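Local coordinates for testis-expressed protein 101 (PDB 7BPS) that controls sperm binding to the zona pellucida and sperm migration into the oviduct, probably through the adhesion molecule ADAM3, at residues C38-L43 with I82-Y87. Sequence-based numbering, arbitrary orientation.
Sequences CQETVL and ISYSNY
Glu40 reaches across to the neighbouring strand and takes two hydrogen bonds on a single oxygen. Tyr84 OH gives its proton to Glu40 OE1 at 2.9 Å, on the anti side of the carboxylate. Asn86 ND2 comes in from the opposite face of that group, well above its plane, and meets the same OE1 at 2.9 Å. The carboxylate gets there because Glu40 CG sits between the backbone N and the carbonyl carbon (chi1 54°), with the chain extended beyond it. Its other oxygen, OE2, is held by the backbone N of Lys96, so the group is tied on both oxygens and its rotation is probably fixed. Val42 CG1 packs on Tyr84 CB (3.9 Å) on the same face of the sheet.

On the other face, Gln39 CB lies over the centre of the Tyr87 ring, a CH-pi contact 3.5 Å from the centroid. The Gln39 chain then bends at chi2 (85°), bringing OE1 back to accept a 2.6 Å hydrogen bond from Thr41 OG1, while NE2 binds the hydroxyls of Ser57 and Ser59. Thr41 OG1 also lies 2.8 Å from Ser85 OG.

Between these two faces the strands run antiparallel, with Glu40–Asn86 and Val42–Tyr84 as hydrogen-bonded pairs. This pairing belongs to the antiparallel sheet of the first u-PAR/Ly-6 domain, a three-finger fold, where 37-46 and 80-88 lie inside the sheet, and Cys38 forms a disulfide with Cys7. Strand 52-61 flanks 37-46 and strand 68-72 flanks 80-88, while Val180 of strand 179-180 and Pro182 in the following loop, both of the second u-PAR/Ly-6 domain, pack against the face carrying Gln39, Thr41, Ser83 and Tyr87.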
ATOM      1  N   CYS A  38     -14.674  13.944  -0.155  1.00 47.31           N
ATOM      2  CA  CYS A  38     -14.417  12.494  -0.283  1.00 41.54           C
ATOM      3  C   CYS A  38     -12.929  12.227  -0.557  1.00 42.76           C
ATOM      4  O   CYS A  38     -12.243  13.068  -1.170  1.00 40.65           O
ATOM      5  CB  CYS A  38     -15.256  11.937  -1.414  1.00 39.57           C
ATOM      6  SG  CYS A  38     -17.013  12.360  -1.296  1.00 44.26           S
ATOM      7  N   GLN A  39     -12.449  11.050  -0.166  1.00 42.93           N
ATOM      8  CA  GLN A  39     -11.150  10.511  -0.638  1.00 39.74           C
ATOM      9  C   GLN A  39     -11.309   9.017  -0.923  1.00 41.74           C
ATOM     10  O   GLN A  39     -12.188   8.367  -0.286  1.00 38.29           O
ATOM     11  CB  GLN A  39     -10.030  10.809   0.363  1.00 39.62           C
ATOM     12  CG  GLN A  39     -10.176  10.106   1.698  1.00 39.94           C
ATOM     13  CD  GLN A  39      -9.636   8.693   1.735  1.00 42.83           C
ATOM     14  OE1 GLN A  39      -8.801   8.308   0.906  1.00 39.76           O
ATOM     15  NE2 GLN A  39     -10.102   7.923   2.721  1.00 33.27           N
ATOM     16  N   GLU A  40     -10.513   8.519  -1.874  1.00 37.42           N
ATOM     17  CA  GLU A  40     -10.274   7.073  -2.095  1.00 36.28           C
ATOM     18  C   GLU A  40      -8.757   6.914  -2.172  1.00 36.58           C
ATOM     19  O   GLU A  40      -8.123   7.602  -3.002  1.00 35.60           O
ATOM     20  CB  GLU A  40     -11.012   6.574  -3.338  1.00 37.15           C
ATOM     21  CG  GLU A  40     -10.701   7.390  -4.581  1.00 39.28           C
ATOM     22  CD  GLU A  40     -11.620   7.180  -5.773  1.00 40.25           C
ATOM     23  OE1 GLU A  40     -11.240   7.654  -6.862  1.00 43.22           O
ATOM     24  OE2 GLU A  40     -12.688   6.538  -5.617  1.00 40.22           O
ATOM     25  N   THR A  41      -8.187   6.120  -1.270  1.00 32.21           N
ATOM     26  CA  THR A  41      -6.731   5.882  -1.168  1.00 32.22           C
ATOM     27  C   THR A  41      -6.499   4.382  -1.073  1.00 31.25           C
ATOM     28  O   THR A  41      -7.121   3.748  -0.212  1.00 33.73           O
ATOM     29  CB  THR A  41      -6.138   6.580   0.052  1.00 33.53           C
ATOM     30  OG1 THR A  41      -6.426   7.974  -0.070  1.00 35.43           O
ATOM     31  CG2 THR A  41      -4.648   6.352   0.195  1.00 34.49           C
ATOM     32  N   VAL A  42      -5.632   3.841  -1.917  1.00 32.09           N
ATOM     33  CA  VAL A  42      -5.241   2.410  -1.841  1.00 32.19           C
ATOM     34  C   VAL A  42      -3.727   2.330  -1.884  1.00 30.39           C
ATOM     35  O   VAL A  42      -3.135   3.068  -2.667  1.00 35.77           O
ATOM     36  CB  VAL A  42      -5.902   1.604  -2.968  1.00 33.72           C
ATOM     37  CG1 VAL A  42      -5.578   2.148  -4.358  1.00 33.92           C
ATOM     38  CG2 VAL A  42      -5.565   0.142  -2.853  1.00 33.10           C
ATOM     39  N   LEU A  43      -3.146   1.452  -1.076  1.00 31.37           N
ATOM     40  CA  LEU A  43      -1.707   1.100  -1.080  1.00 31.15           C
ATOM     41  C   LEU A  43      -1.607  -0.397  -1.351  1.00 31.88           C
ATOM     42  O   LEU A  43      -2.338  -1.158  -0.702  1.00 30.64           O
ATOM     43  CB  LEU A  43      -1.097   1.461   0.276  1.00 30.45           C
ATOM     44  CG  LEU A  43       0.381   1.136   0.461  1.00 33.02           C
ATOM     45  CD1 LEU A  43       1.254   1.759  -0.602  1.00 33.05           C
ATOM     46  CD2 LEU A  43       0.848   1.599   1.820  1.00 32.67           C
ATOM     47  N   ILE A  82       3.095   0.656  -4.218  1.00 34.65           N
ATOM     48  CA  ILE A  82       2.421   1.638  -5.111  1.00 34.25           C
ATOM     49  C   ILE A  82       1.151   2.153  -4.428  1.00 32.84           C
ATOM     50  O   ILE A  82       0.436   1.334  -3.826  1.00 28.26           O
ATOM     51  CB  ILE A  82       2.081   0.978  -6.453  1.00 35.60           C
ATOM     52  CG1 ILE A  82       3.338   0.802  -7.304  1.00 41.23           C
ATOM     53  CG2 ILE A  82       0.998   1.764  -7.177  1.00 37.89           C
ATOM     54  CD1 ILE A  82       3.113   0.016  -8.598  1.00 44.36           C
ATOM     55  N   SER A  83       0.844   3.448  -4.552  1.00 32.46           N
ATOM     56  CA  SER A  83      -0.418   4.016  -4.017  1.00 34.21           C
ATOM     57  C   SER A  83      -1.122   4.866  -5.065  1.00 33.13           C
ATOM     58  O   SER A  83      -0.448   5.463  -5.926  1.00 34.62           O
ATOM     59  CB  SER A  83      -0.208   4.767  -2.721  1.00 34.67           C
ATOM     60  OG  SER A  83       0.502   5.961  -2.943  1.00 36.19           O
ATOM     61  N   TYR A  84      -2.446   4.873  -4.984  1.00 34.48           N
ATOM     62  CA  TYR A  84      -3.356   5.821  -5.662  1.00 35.17           C
ATOM     63  C   TYR A  84      -4.216   6.516  -4.611  1.00 39.65           C
ATOM     64  O   TYR A  84      -4.807   5.801  -3.792  1.00 39.26           O
ATOM     65  CB  TYR A  84      -4.245   5.066  -6.638  1.00 36.35           C
ATOM     66  CG  TYR A  84      -5.438   5.844  -7.119  1.00 38.12           C
ATOM     67  CD1 TYR A  84      -5.377   6.665  -8.237  1.00 36.55           C
ATOM     68  CD2 TYR A  84      -6.630   5.755  -6.440  1.00 38.28           C
ATOM     69  CE1 TYR A  84      -6.496   7.349  -8.680  1.00 40.19           C
ATOM     70  CE2 TYR A  84      -7.747   6.442  -6.860  1.00 38.13           C
ATOM     71  CZ  TYR A  84      -7.687   7.233  -7.988  1.00 40.50           C
ATOM     72  OH  TYR A  84      -8.819   7.884  -8.371  1.00 44.67           O
ATOM     73  N   SER A  85      -4.269   7.854  -4.638  1.00 40.07           N
ATOM     74  CA  SER A  85      -5.062   8.690  -3.710  1.00 35.54           C
ATOM     75  C   SER A  85      -5.768   9.798  -4.496  1.00 40.17           C
ATOM     76  O   SER A  85      -5.095  10.650  -5.135  1.00 34.34           O
ATOM     77  CB  SER A  85      -4.214   9.236  -2.609  1.00 38.51           C
ATOM     78  OG  SER A  85      -5.022   9.819  -1.578  1.00 34.20           O
ATOM     79  N   ASN A  86      -7.098   9.762  -4.458  1.00 39.65           N
ATOM     80  CA  ASN A  86      -7.976  10.748  -5.114  1.00 37.93           C
ATOM     81  C   ASN A  86      -8.838  11.401  -4.035  1.00 41.87           C
ATOM     82  O   ASN A  86      -9.786  10.759  -3.574  1.00 47.70           O
ATOM     83  CB  ASN A  86      -8.813  10.103  -6.213  1.00 37.42           C
ATOM     84  CG  ASN A  86      -9.850  11.065  -6.747  1.00 40.29           C
ATOM     85  OD1 ASN A  86      -9.719  12.277  -6.602  1.00 43.18           O
ATOM     86  ND2 ASN A  86     -10.928  10.531  -7.287  1.00 46.11           N
ATOM     87  N   TYR A  87      -8.485  12.625  -3.659  1.00 41.01           N
ATOM     88  CA  TYR A  87      -9.323  13.562  -2.883  1.00 44.23           C
ATOM     89  C   TYR A  87     -10.166  14.405  -3.857  1.00 48.49           C
ATOM     90  O   TYR A  87      -9.627  14.916  -4.851  1.00 50.54           O
ATOM     91  CB  TYR A  87      -8.435  14.423  -1.997  1.00 41.55           C
ATOM     92  CG  TYR A  87      -7.920  13.723  -0.771  1.00 41.35           C
ATOM     93  CD1 TYR A  87      -7.187  12.554  -0.864  1.00 43.08           C
ATOM     94  CD2 TYR A  87      -8.147  14.240   0.491  1.00 42.00           C
ATOM     95  CE1 TYR A  87      -6.686  11.919   0.263  1.00 38.87           C
ATOM     96  CE2 TYR A  87      -7.660  13.614   1.632  1.00 39.84           C
ATOM     97  CZ  TYR A  87      -6.924  12.449   1.517  1.00 41.86           C
ATOM     98  OH  TYR A  87      -6.457  11.813   2.634  1.00 43.99           O
TER